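Local coordinates for protein rifamycin polyketide synthase (Amycolatopsis mediterranei, PDB 4LN9) that probably dehydrates the polyketide intermediate on the terminal module of the rifamycin synthase, using a double hotdog dehydratase domain, at residues A[36-41]-A[230-235]; A[271-276]-A[304-309]; A[219-224]-A[236-241]; A[118-123]-A[133-138]; A[59-64]-A[110-115]. One frame throughout, in Å; residues are numbered along the deposited sequence.

Contact 1 of 5, residues A[36-41]-A[230-235]; sequences ADHPLL and GRFGIH
Asp37 OD1 is gripped twice. Arg231 NH2 forms a long salt bridge to it at 3.5 Å, with the oxygen at the guanidinium edge. A water donates to Asp37 OD1 at 2.7 Å; its very short leg to Arg231 NE is doubtful. The two charged planes lie 39° apart, which is no flat two-pronged pairing. A second water ties Asp37 O to Arg231 O. The arginine chain bends at chi3 (57°), and Pro39 CG lies over one guanidinium face, 3.7 Å from Arg231 NH1.

Deeper in, Phe232 takes over. Pro39 CG makes a CH-pi contact 3.8 Å from the ring centroid, almost on the normal. Leu40 CD1 meets the ring edge, 3.6 Å from Phe232 CE1. The same ring turns an edge to the face of His38 in an offset edge-to-face pair, planes at 83°. Leu40 N donates to His38 ND1 at 3.1 Å, and His38 NE2 bonds Glu85 of helix 80-93. Glu85 also takes the backbone N-H of Gly233 and Ile234.

The contact joins the two halves of the double hotdog. With ND1 accepting and NE2 facing a carboxylate, His38 is probably neutral, its proton on NE2; the ionic pair stays on the solvent side.

Contact 2 of 5, residues A[271-276]-A[304-309]; sequences RLHAAG and VVTLDS
Arg271 and Thr306 form the tight part, an antiparallel hydrogen-bonded pair. Arg271 N reaches Thr306 O at 2.9 Å, and Thr306 N returns to Arg271 O at 3.0 Å. One residue on, Leu272 and Val305 make the non-hydrogen-bonded pair. Strand 263-272 then ends, but the pairing is carried further by His273. Its N meets Val304 O at 2.7 Å. That N-H points straight at the oxygen yet sits 39° above the carbonyl plane, not on a lone pair.

The imidazole closes a second link. CG of His273 lies beside the backbone N (chi1 -60°), and the ring reaches across to strand 303-313. Its NE2 meets Thr306 OG1 at 2.8 Å, with the threonine at the ring edge. Either atom could be the donor. These strands belong to the C-terminal hotdog, where strand 303-313 lies between 263-272 and 291-297. Val304 and Val305 both face Ala296 of the latter, a classic beta bulge.

Toward solvent the contact opens out. Water accepts from Arg271 NH1 at 2.8 Å and also bonds Thr306 OG1. Asp308 OD2 stays 4.1 Å from Arg271 NH1, beyond a salt bridge; Arg271 NE pairs instead with Glu156. Apolar contacts at the other end are slack too: Leu272 CD1 and Ala274 CB approach the Val304 methyls, the former 4.5 Å from Val304 CG1.

Contact 3 of 5, residues A[219-224]-A[236-241]; sequences IALPED and PALLDA
Ile219 packs on Ala241 and Leu238 where the C-terminal hotdog closes over its helix. In this fold a curved antiparallel sheet wraps a long central helix, here helix 236-251. The segment 219-224 is the end of strand 214-220 and the loop that follows. The segment 236-241 is the first part of the helix.

Ile219 comes first and points at the helix. Its CG2 is anti to the backbone N, while CG1 lies beside that N (chi1 -44°). This sends the two branches to different places. CG2 enters between two helix residues, 3.5 Å from Ala241 CB and 3.7 Å from Leu238 CD1. CD1, at the end of the other branch, rests 3.7 Å from Ala241 O. Val201 and Val282, on neighbouring strands, also touch Ile219.

Ala220 points away from the helix, and on that face it touches Arg202 and Val279 of the flanking strands. The strand then gives way to loop, and Leu221 returns to the helix. It crosses Leu238 at a slant, so that Leu221 CG lies 4.0 Å from Leu238 CD1. Leu238 CD1 thus meets both Ile219 and Leu221. The CG of Leu238 stands anti to its backbone N (chi1 -162°), which carries CD1 to the 219-224 side. Leu280 of strand 279-285 packs against Leu238 as well.

After Leu221 the chain leaves the helix through Pro222. The contact is wholly buried and apolar at its side chains. At the N-terminal end of the helix, Leu221 CD2 sits on the first turn, 3.8 Å from Ala237 CB and 3.7 Å from Leu238 N.

Contact 4 of 5, residues A[118-123]-A[133-138]; sequences VQVALG and VDVFSL
Gln119 and Phe136 bond each other twice through their backbones, as do Ala121 and Asp134. Gln119 N to Phe136 O and Phe136 N to Gln119 O are both 2.8 Å. Ala121 N to Asp134 O is 2.8 Å, and Asp134 N to Ala121 O is 2.9 Å. Beside these bonds lie CA-H...O contacts, such as Val133 CA to Ala121 O at 3.2 Å. Together they make a regular antiparallel beta hairpin.

Apolar contacts hold the face with Val118, Val120, Leu122, Val133 and Val135. Val120 and Val133 lie side by side, with Val120 CG1 3.8 Å from Val133 CG2. Val133 places CG1 between its backbone N and carbonyl carbon (chi1 59°), which leaves CG2 to meet Val120. Leu122 CD1 slants onto Val133 CB at 4.0 Å. On the other face, Ala121 CB touches the edge of the Phe136 ring.

Polar side chains find partners outside the hairpin. Gln119 NE2 bonds Gln46 O of the second subunit. Asp134 bonds Thr150 of strand 146-154 through OD1 and Gln49 of the second subunit through OD2.

Strand 52-59 flanks strand 116-122, and strand 146-154 flanks strand 131-139. Helix 80-93 packs on Val120 and Val135, while the Gln119 and Phe136 face meets Pro48 of the second subunit.

Contact 5 of 5, residues A[59-64]-A[110-115]; sequences LSLRSH and VPRRGG
Leu61 carries this contact against Val110 and Arg112. Its CB points at the loop 110-115 but itself makes no close approach there. CG lies beside the backbone N (chi1 -74°) and is 3.9 Å from Pro111 O. From CG the two methyls part. CD2 turns to the buried side and meets Val110 CG1 at 3.8 Å. CD1 continues outward to Arg112; its separation of 3.3 Å from Arg112 CD is doubtfully short. The same methyl is 3.7 Å from Arg112 NH1. The arginine bends at chi2 (63°) and again at chi3, which folds it back across the leucine. Val76 and Leu67 also touch Leu61.

The backbones come together beside it. Leu59 O receives a CA-H...O contact from Gly115 CA at 3.2 Å. Ser60 CB lies 3.1 Å from Gly114 O. Within 59-64, His64 N donates to Ser60 O at 2.8 Å and closes the turn.

Both segments are loops of the N-terminal hotdog. One leaves strand 52-59 and the other leads into strand 116-122, its neighbour in the sheet. Leu59 already pairs by backbone with Val116. Next to that pair the loops continue beside each other, with a CA-H...O contact in place of a backbone bond. The link is thus mostly dispersive: Arg112 lies over the leucine with CD and part of its guanidinium, and none of its N-H groups donates to 59-64.

How the contacts relate
Contacts 3 and 4 are core packing, one in each hotdog. Contact 3 seats strand 214-220 on helix 236-251 by apolar side chains. Contact 4 relies on backbone bonds and also faces the second subunit. Contact 1, largely buried but with a solvated ionic edge, bridges the halves: Leu41 touches Val120 of contact 4, His235 touches Leu221 of contact 3, and Gly233 O probably bonds Gly276 N of contact 2. Contacts 2 and 5 are partly exposed and lie on opposite sides of the chain's centre, about 28 Å apart between centres. Contact 2 is polar and strand-like, whereas contact 5 is apolar loop packing, tied to contact 4 through Leu59 and Val118.

Contact 1 of 5, residues A[36-41]-A[230-235]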
# COMPACT_ATOMS: atom_id res chain seq x y z
N ALA A 36 11.09 2.53 1.24
CA ALA A 36 11.23 2.09 2.62
C ALA A 36 12.65 2.32 3.15
O ALA A 36 12.88 2.31 4.36
CB ALA A 36 10.85 0.62 2.75
N ASP A 37 13.59 2.55 2.24
CA ASP A 37 15.01 2.63 2.57
C ASP A 37 15.46 1.54 3.54
O ASP A 37 16.01 1.83 4.60
CB ASP A 37 15.37 4.02 3.12
CG ASP A 37 16.86 4.28 3.11
OD1 ASP A 37 17.59 3.57 2.39
OD2 ASP A 37 17.30 5.23 3.80
N HIS A 38 15.32 0.29 3.12
CA HIS A 38 15.50 -0.85 4.02
C HIS A 38 15.82 -2.08 3.20
O HIS A 38 15.29 -2.24 2.11
CB HIS A 38 14.23 -1.07 4.82
CG HIS A 38 14.37 -2.10 5.92
ND1 HIS A 38 14.30 -3.42 5.68
CD2 HIS A 38 14.63 -1.96 7.28
CE1 HIS A 38 14.47 -4.09 6.83
NE2 HIS A 38 14.68 -3.19 7.81
N PRO A 39 16.72 -2.94 3.70
CA PRO A 39 17.22 -4.00 2.81
C PRO A 39 16.22 -5.12 2.54
O PRO A 39 16.45 -5.95 1.66
CB PRO A 39 18.45 -4.55 3.56
CG PRO A 39 18.80 -3.52 4.58
CD PRO A 39 17.51 -2.86 4.95
N LEU A 40 15.14 -5.19 3.32
CA LEU A 40 14.15 -6.25 3.14
C LEU A 40 12.79 -5.75 2.65
O LEU A 40 11.85 -6.53 2.53
CB LEU A 40 13.96 -7.05 4.44
CG LEU A 40 15.16 -7.86 4.93
CD1 LEU A 40 14.88 -8.43 6.31
CD2 LEU A 40 15.51 -8.97 3.95
N LEU A 41 12.64 -4.43 2.59
CA LEU A 41 11.35 -3.82 2.32
C LEU A 41 11.48 -2.86 1.15
O LEU A 41 12.48 -2.14 1.04
CB LEU A 41 10.84 -3.06 3.55
CG LEU A 41 10.47 -3.89 4.78
CD1 LEU A 41 10.11 -2.98 5.95
CD2 LEU A 41 9.33 -4.85 4.47
N GLY A 230 24.53 -2.18 8.60
CA GLY A 230 24.42 -0.75 8.87
C GLY A 230 23.09 -0.16 8.44
O GLY A 230 22.70 0.91 8.91
N ARG A 231 22.38 -0.84 7.53
CA ARG A 231 21.11 -0.33 7.03
C ARG A 231 19.89 -0.87 7.79
O ARG A 231 18.76 -0.44 7.54
CB ARG A 231 20.94 -0.63 5.53
CG ARG A 231 22.10 -0.19 4.64
CD ARG A 231 21.79 -0.47 3.18
NE ARG A 231 20.55 0.17 2.74
CZ ARG A 231 19.64 -0.40 1.96
NH1 ARG A 231 19.81 -1.64 1.53
NH2 ARG A 231 18.55 0.28 1.61
N PHE A 232 20.11 -1.88 8.63
CA PHE A 232 19.03 -2.46 9.44
C PHE A 232 18.84 -1.69 10.75
O PHE A 232 19.76 -1.03 11.23
CB PHE A 232 19.34 -3.92 9.76
CG PHE A 232 19.05 -4.86 8.63
CD1 PHE A 232 17.75 -5.18 8.28
CD2 PHE A 232 20.09 -5.51 7.98
CE1 PHE A 232 17.48 -6.07 7.26
CE2 PHE A 232 19.83 -6.43 6.97
CZ PHE A 232 18.53 -6.70 6.61
N GLY A 233 17.67 -1.86 11.36
CA GLY A 233 17.53 -1.60 12.79
C GLY A 233 18.46 -2.49 13.58
O GLY A 233 19.41 -2.02 14.20
N ILE A 234 18.26 -3.80 13.45
CA ILE A 234 19.30 -4.77 13.78
C ILE A 234 19.29 -5.91 12.76
O ILE A 234 18.23 -6.38 12.35
CB ILE A 234 19.09 -5.34 15.20
CG1 ILE A 234 20.28 -6.22 15.61
CG2 ILE A 234 17.78 -6.10 15.29
CD1 ILE A 234 20.31 -6.55 17.08
N HIS A 235 20.47 -6.23 12.22
CA HIS A 235 20.56 -7.31 11.23
C HIS A 235 20.02 -8.60 11.79
O HIS A 235 20.34 -8.97 12.93
CB HIS A 235 21.99 -7.47 10.73
CG HIS A 235 22.12 -8.40 9.54
ND1 HIS A 235 21.70 -9.68 9.58
CD2 HIS A 235 22.66 -8.20 8.27
CE1 HIS A 235 21.94 -10.26 8.39
NE2 HIS A 235 22.55 -9.36 7.60
O HOH W 1 18.35 2.22 5.92
O HOH W 2 19.78 2.41 3.40
O HOH W 3 16.78 -0.11 -0.06

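Contact 2 of 5, residues A[271-276]-A[304-309]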
# COMPACT_ATOMS: atom_id res chain seq x y z
N ARG A 271 12.75 -4.31 22.43
CA ARG A 271 13.11 -2.92 22.15
C ARG A 271 14.45 -2.86 21.44
O ARG A 271 15.45 -3.40 21.93
CB ARG A 271 13.22 -2.13 23.46
CG ARG A 271 11.88 -1.70 24.03
CD ARG A 271 12.08 -1.04 25.38
NE ARG A 271 10.82 -0.83 26.07
CZ ARG A 271 10.16 -1.78 26.73
NH1 ARG A 271 10.68 -2.99 26.85
NH2 ARG A 271 8.99 -1.50 27.29
N LEU A 272 14.52 -2.05 20.39
CA LEU A 272 15.78 -1.75 19.75
C LEU A 272 16.24 -0.35 20.13
O LEU A 272 15.47 0.61 20.04
CB LEU A 272 15.63 -1.85 18.23
CG LEU A 272 16.88 -1.44 17.45
CD1 LEU A 272 17.90 -2.56 17.46
CD2 LEU A 272 16.52 -1.04 16.03
N HIS A 273 17.43 -0.26 20.71
CA HIS A 273 17.84 0.97 21.38
C HIS A 273 18.81 1.75 20.54
O HIS A 273 18.84 2.98 20.59
CB HIS A 273 18.46 0.67 22.74
CG HIS A 273 17.52 -0.03 23.69
ND1 HIS A 273 16.55 0.62 24.35
CD2 HIS A 273 17.37 -1.38 23.99
CE1 HIS A 273 15.84 -0.27 25.08
NE2 HIS A 273 16.38 -1.48 24.88
N ALA A 274 19.64 1.04 19.79
CA ALA A 274 20.63 1.68 18.93
C ALA A 274 20.72 0.92 17.61
O ALA A 274 20.82 -0.31 17.60
CB ALA A 274 21.99 1.71 19.62
N ALA A 275 20.64 1.64 16.49
CA ALA A 275 20.44 1.01 15.19
C ALA A 275 21.75 0.65 14.49
O ALA A 275 22.74 1.38 14.59
CB ALA A 275 19.58 1.89 14.29
N GLY A 276 21.74 -0.44 13.74
CA GLY A 276 22.75 -0.69 12.72
C GLY A 276 24.04 -1.26 13.26
O GLY A 276 25.09 -1.15 12.63
N VAL A 304 21.88 -1.94 22.83
CA VAL A 304 21.43 -2.17 21.46
C VAL A 304 20.05 -2.83 21.38
O VAL A 304 19.16 -2.34 20.68
CB VAL A 304 22.45 -2.99 20.64
CG1 VAL A 304 21.92 -3.25 19.24
CG2 VAL A 304 23.79 -2.26 20.58
N VAL A 305 19.85 -3.92 22.11
CA VAL A 305 18.54 -4.58 22.15
C VAL A 305 18.24 -5.18 23.52
O VAL A 305 19.14 -5.64 24.22
CB VAL A 305 18.40 -5.65 21.04
CG1 VAL A 305 19.62 -6.56 21.01
CG2 VAL A 305 17.12 -6.45 21.23
N THR A 306 16.99 -5.03 23.97
CA THR A 306 16.52 -5.78 25.13
C THR A 306 15.28 -6.58 24.77
O THR A 306 14.46 -6.15 23.97
CB THR A 306 16.20 -4.86 26.32
OG1 THR A 306 15.28 -3.84 25.91
CG2 THR A 306 17.47 -4.20 26.85
N LEU A 307 15.18 -7.77 25.35
CA LEU A 307 14.06 -8.66 25.09
C LEU A 307 13.56 -9.23 26.41
O LEU A 307 14.31 -9.88 27.14
CB LEU A 307 14.50 -9.79 24.16
CG LEU A 307 13.51 -10.93 23.95
CD1 LEU A 307 12.17 -10.38 23.47
CD2 LEU A 307 14.07 -11.94 22.95
N ASP A 308 12.32 -8.90 26.78
CA ASP A 308 11.76 -9.34 28.06
C ASP A 308 11.58 -10.85 28.08
O ASP A 308 11.97 -11.52 29.04
CB ASP A 308 10.42 -8.65 28.34
CG ASP A 308 10.58 -7.18 28.70
OD1 ASP A 308 11.71 -6.75 29.00
OD2 ASP A 308 9.56 -6.46 28.69
N SER A 309 11.04 -11.39 26.99
CA SER A 309 10.66 -12.80 26.95
C SER A 309 10.58 -13.32 25.51
O SER A 309 9.98 -12.68 24.65
CB SER A 309 9.33 -13.01 27.67
OG SER A 309 8.94 -14.37 27.63
O HOH W 4 12.70 -4.85 26.34

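Contact 3 of 5, residues A[219-224]-A[236-241]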
# COMPACT_ATOMS: atom_id res chain seq x y z
N ILE A 219 29.23 -11.60 19.71
CA ILE A 219 28.63 -11.85 18.41
C ILE A 219 29.19 -10.83 17.43
O ILE A 219 29.30 -9.65 17.76
CB ILE A 219 27.10 -11.68 18.45
CG1 ILE A 219 26.52 -12.34 19.70
CG2 ILE A 219 26.46 -12.22 17.19
CD1 ILE A 219 26.62 -13.85 19.70
N ALA A 220 29.68 -11.30 16.29
CA ALA A 220 30.16 -10.41 15.25
C ALA A 220 29.81 -10.98 13.88
O ALA A 220 30.09 -12.14 13.60
CB ALA A 220 31.66 -10.20 15.37
N LEU A 221 29.11 -10.19 13.07
CA LEU A 221 28.76 -10.60 11.72
C LEU A 221 30.03 -10.72 10.89
O LEU A 221 30.96 -9.93 11.07
CB LEU A 221 27.81 -9.58 11.07
CG LEU A 221 26.35 -9.57 11.52
CD1 LEU A 221 25.52 -8.69 10.61
CD2 LEU A 221 25.78 -10.99 11.58
N PRO A 222 30.06 -11.67 9.95
CA PRO A 222 31.19 -11.73 9.02
C PRO A 222 31.25 -10.47 8.17
O PRO A 222 30.26 -9.76 8.04
CB PRO A 222 30.88 -12.95 8.16
CG PRO A 222 29.40 -13.11 8.24
CD PRO A 222 29.02 -12.67 9.62
N GLU A 223 32.42 -10.18 7.61
CA GLU A 223 32.62 -8.93 6.89
C GLU A 223 31.67 -8.79 5.70
O GLU A 223 31.29 -7.68 5.33
CB GLU A 223 34.08 -8.78 6.43
CG GLU A 223 34.97 -8.04 7.42
CD GLU A 223 34.51 -6.61 7.67
OE1 GLU A 223 34.29 -5.87 6.68
OE2 GLU A 223 34.45 -6.20 8.85
N ASP A 224 31.23 -9.92 5.16
CA ASP A 224 30.29 -9.91 4.04
C ASP A 224 28.97 -9.22 4.39
O ASP A 224 28.29 -8.70 3.51
CB ASP A 224 30.02 -11.34 3.56
CG ASP A 224 31.16 -11.90 2.73
OD1 ASP A 224 32.21 -11.23 2.63
OD2 ASP A 224 31.01 -13.01 2.18
N PRO A 236 19.04 -9.20 11.10
CA PRO A 236 18.39 -10.39 11.65
C PRO A 236 19.38 -11.49 12.01
O PRO A 236 19.11 -12.29 12.91
CB PRO A 236 17.49 -10.85 10.50
CG PRO A 236 17.14 -9.58 9.79
CD PRO A 236 18.34 -8.69 9.91
N ALA A 237 20.52 -11.54 11.33
CA ALA A 237 21.55 -12.52 11.64
C ALA A 237 22.28 -12.20 12.95
O ALA A 237 22.61 -13.10 13.72
CB ALA A 237 22.54 -12.66 10.49
N LEU A 238 22.47 -10.91 13.22
CA LEU A 238 23.03 -10.48 14.50
C LEU A 238 22.12 -10.83 15.68
O LEU A 238 22.57 -11.44 16.65
CB LEU A 238 23.34 -8.98 14.49
CG LEU A 238 24.31 -8.46 15.56
CD1 LEU A 238 25.68 -9.12 15.41
CD2 LEU A 238 24.44 -6.95 15.49
N LEU A 239 20.83 -10.56 15.54
CA LEU A 239 19.87 -10.89 16.58
C LEU A 239 19.69 -12.40 16.72
O LEU A 239 19.63 -12.93 17.83
CB LEU A 239 18.53 -10.21 16.34
CG LEU A 239 17.50 -10.36 17.47
CD1 LEU A 239 18.09 -9.90 18.79
CD2 LEU A 239 16.22 -9.61 17.14
N ASP A 240 19.67 -13.11 15.59
CA ASP A 240 19.56 -14.56 15.63
C ASP A 240 20.73 -15.21 16.35
O ASP A 240 20.55 -16.14 17.14
CB ASP A 240 19.42 -15.15 14.22
CG ASP A 240 19.03 -16.62 14.24
OD1 ASP A 240 17.82 -16.91 14.32
OD2 ASP A 240 19.94 -17.48 14.24
N ALA A 241 21.94 -14.77 16.02
CA ALA A 241 23.14 -15.32 16.66
C ALA A 241 23.16 -14.98 18.14
O ALA A 241 23.59 -15.80 18.97
CB ALA A 241 24.39 -14.80 15.97

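Contact 4 of 5, residues A[118-123]-A[133-138]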
# COMPACT_ATOMS: atom_id res chain seq x y z
N VAL A 118 5.86 -9.91 0.07
CA VAL A 118 5.72 -9.78 1.52
C VAL A 118 5.02 -8.48 1.90
O VAL A 118 5.18 -7.46 1.22
CB VAL A 118 7.07 -9.87 2.25
CG1 VAL A 118 6.88 -9.69 3.75
CG2 VAL A 118 7.75 -11.20 1.96
N GLN A 119 4.21 -8.54 2.94
CA GLN A 119 3.51 -7.34 3.38
C GLN A 119 3.53 -7.21 4.90
O GLN A 119 3.26 -8.16 5.62
CB GLN A 119 2.08 -7.33 2.86
CG GLN A 119 1.40 -5.99 3.04
CD GLN A 119 0.00 -5.97 2.47
OE1 GLN A 119 -0.98 -5.85 3.20
NE2 GLN A 119 -0.10 -6.03 1.14
N VAL A 120 3.90 -6.02 5.37
CA VAL A 120 3.77 -5.71 6.79
C VAL A 120 2.66 -4.70 6.99
O VAL A 120 2.72 -3.59 6.46
CB VAL A 120 5.08 -5.15 7.37
CG1 VAL A 120 5.01 -5.10 8.89
CG2 VAL A 120 6.26 -5.98 6.91
N ALA A 121 1.61 -5.12 7.67
CA ALA A 121 0.44 -4.27 7.86
C ALA A 121 0.37 -3.74 9.28
O ALA A 121 0.24 -4.50 10.24
CB ALA A 121 -0.83 -5.02 7.49
N LEU A 122 0.31 -2.41 9.39
CA LEU A 122 0.24 -1.73 10.67
C LEU A 122 -1.13 -1.07 10.81
O LEU A 122 -1.50 -0.22 10.00
CB LEU A 122 1.33 -0.67 10.76
CG LEU A 122 1.63 -0.10 12.15
CD1 LEU A 122 2.10 -1.20 13.09
CD2 LEU A 122 2.66 1.01 12.06
N GLY A 123 -1.89 -1.49 11.82
CA GLY A 123 -3.24 -0.97 12.03
C GLY A 123 -3.22 0.45 12.55
O GLY A 123 -2.17 0.99 12.90
N VAL A 133 0.16 -5.22 14.34
CA VAL A 133 1.03 -5.47 13.20
C VAL A 133 0.88 -6.92 12.74
O VAL A 133 0.64 -7.81 13.56
CB VAL A 133 2.51 -5.16 13.54
CG1 VAL A 133 2.98 -6.01 14.71
CG2 VAL A 133 3.39 -5.37 12.32
N ASP A 134 0.73 -7.10 11.43
CA ASP A 134 0.63 -8.44 10.86
C ASP A 134 1.61 -8.56 9.70
O ASP A 134 1.85 -7.60 8.98
CB ASP A 134 -0.79 -8.70 10.36
CG ASP A 134 -1.80 -8.82 11.49
OD1 ASP A 134 -1.94 -9.93 12.05
OD2 ASP A 134 -2.52 -7.83 11.74
N VAL A 135 2.22 -9.74 9.55
CA VAL A 135 3.10 -9.99 8.41
C VAL A 135 2.53 -11.07 7.50
O VAL A 135 2.16 -12.15 7.97
CB VAL A 135 4.52 -10.38 8.87
CG1 VAL A 135 5.39 -10.72 7.67
CG2 VAL A 135 5.14 -9.26 9.69
N PHE A 136 2.34 -10.73 6.23
CA PHE A 136 1.75 -11.65 5.26
C PHE A 136 2.74 -11.95 4.14
O PHE A 136 3.52 -11.08 3.75
CB PHE A 136 0.48 -11.05 4.65
CG PHE A 136 -0.57 -10.70 5.67
CD1 PHE A 136 -1.43 -11.66 6.16
CD2 PHE A 136 -0.79 -9.37 6.01
CE1 PHE A 136 -2.42 -11.33 7.08
CE2 PHE A 136 -1.80 -9.02 6.89
CZ PHE A 136 -2.60 -10.01 7.45
N SER A 137 2.49 -13.06 3.45
CA SER A 137 3.18 -13.35 2.20
C SER A 137 2.27 -13.94 1.13
O SER A 137 1.29 -14.62 1.44
CB SER A 137 4.38 -14.27 2.45
OG SER A 137 3.95 -15.59 2.72
N LEU A 138 2.63 -13.70 -0.12
CA LEU A 138 1.92 -14.25 -1.27
C LEU A 138 2.93 -14.81 -2.27
O LEU A 138 3.66 -14.05 -2.92
CB LEU A 138 1.08 -13.17 -1.95
CG LEU A 138 0.24 -13.60 -3.15
CD1 LEU A 138 -0.82 -14.60 -2.72
CD2 LEU A 138 -0.39 -12.40 -3.84

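Contact 5 of 5, residues A[59-64]-A[110-115]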
# COMPACT_ATOMS: atom_id res chain seq x y z
N LEU A 59 10.77 -10.73 -1.87
CA LEU A 59 12.00 -11.43 -1.52
C LEU A 59 12.29 -12.57 -2.49
O LEU A 59 11.38 -13.31 -2.88
CB LEU A 59 11.92 -11.98 -0.09
CG LEU A 59 11.55 -10.95 0.99
CD1 LEU A 59 11.51 -11.61 2.36
CD2 LEU A 59 12.54 -9.79 0.97
N SER A 60 13.55 -12.70 -2.90
CA SER A 60 13.99 -13.88 -3.62
C SER A 60 15.40 -14.26 -3.18
O SER A 60 16.10 -13.44 -2.57
CB SER A 60 13.98 -13.63 -5.13
OG SER A 60 14.85 -12.57 -5.48
N LEU A 61 15.82 -15.48 -3.49
CA LEU A 61 17.19 -15.89 -3.21
C LEU A 61 18.20 -15.20 -4.13
O LEU A 61 19.34 -14.97 -3.74
CB LEU A 61 17.33 -17.41 -3.29
CG LEU A 61 16.74 -18.16 -2.10
CD1 LEU A 61 17.21 -19.60 -2.07
CD2 LEU A 61 17.08 -17.45 -0.79
N ARG A 62 17.72 -14.69 -5.27
CA ARG A 62 18.59 -13.96 -6.18
C ARG A 62 18.74 -12.48 -5.81
O ARG A 62 19.76 -11.85 -6.12
CB ARG A 62 18.13 -14.11 -7.63
CG ARG A 62 18.52 -15.45 -8.25
CD ARG A 62 18.15 -15.51 -9.73
NE ARG A 62 18.73 -14.40 -10.48
CZ ARG A 62 19.96 -14.41 -11.00
NH1 ARG A 62 20.73 -15.48 -10.86
NH2 ARG A 62 20.41 -13.36 -11.66
N SER A 63 17.75 -11.93 -5.12
CA SER A 63 17.80 -10.53 -4.72
C SER A 63 18.28 -10.39 -3.28
O SER A 63 18.81 -9.35 -2.88
CB SER A 63 16.43 -9.87 -4.88
OG SER A 63 15.42 -10.62 -4.21
N HIS A 64 18.12 -11.46 -2.51
CA HIS A 64 18.53 -11.49 -1.12
C HIS A 64 19.26 -12.76 -0.80
O HIS A 64 18.74 -13.62 -0.09
CB HIS A 64 17.32 -11.31 -0.20
CG HIS A 64 16.54 -10.04 -0.45
ND1 HIS A 64 15.50 -9.97 -1.31
CD2 HIS A 64 16.74 -8.74 0.02
CE1 HIS A 64 15.05 -8.70 -1.37
NE2 HIS A 64 15.81 -7.95 -0.56
N VAL A 110 11.15 -18.86 1.80
CA VAL A 110 11.65 -18.25 0.57
C VAL A 110 11.90 -19.34 -0.47
O VAL A 110 12.56 -20.34 -0.17
CB VAL A 110 12.96 -17.47 0.80
CG1 VAL A 110 13.35 -16.71 -0.45
CG2 VAL A 110 12.80 -16.52 1.98
N PRO A 111 11.26 -19.22 -1.64
CA PRO A 111 11.34 -20.23 -2.69
C PRO A 111 12.72 -20.27 -3.36
O PRO A 111 13.30 -19.22 -3.63
CB PRO A 111 10.28 -19.77 -3.70
CG PRO A 111 10.16 -18.30 -3.48
CD PRO A 111 10.39 -18.09 -2.01
N ARG A 112 13.23 -21.47 -3.61
CA ARG A 112 14.58 -21.62 -4.17
C ARG A 112 14.70 -21.04 -5.58
O ARG A 112 15.78 -20.60 -5.97
CB ARG A 112 15.03 -23.09 -4.14
CG ARG A 112 16.52 -23.29 -4.37
CD ARG A 112 17.37 -22.66 -3.26
NE ARG A 112 17.45 -23.51 -2.07
CZ ARG A 112 18.38 -23.38 -1.13
NH1 ARG A 112 19.35 -22.49 -1.25
NH2 ARG A 112 18.34 -24.17 -0.05
N ARG A 113 13.58 -20.92 -6.28
CA ARG A 113 13.50 -20.00 -7.41
C ARG A 113 12.21 -19.18 -7.46
O ARG A 113 11.18 -19.60 -6.93
CB ARG A 113 13.76 -20.72 -8.75
CG ARG A 113 12.83 -21.88 -9.06
CD ARG A 113 13.28 -22.63 -10.32
NE ARG A 113 12.61 -22.15 -11.53
CZ ARG A 113 13.20 -21.42 -12.47
NH1 ARG A 113 14.47 -21.06 -12.34
NH2 ARG A 113 12.51 -21.04 -13.54
N GLY A 114 12.31 -17.98 -8.01
CA GLY A 114 11.18 -17.06 -8.04
C GLY A 114 11.20 -16.09 -6.88
O GLY A 114 12.23 -15.92 -6.21
N GLY A 115 10.07 -15.43 -6.64
CA GLY A 115 9.95 -14.48 -5.54
C GLY A 115 8.76 -14.79 -4.65
O GLY A 115 7.92 -15.61 -5.00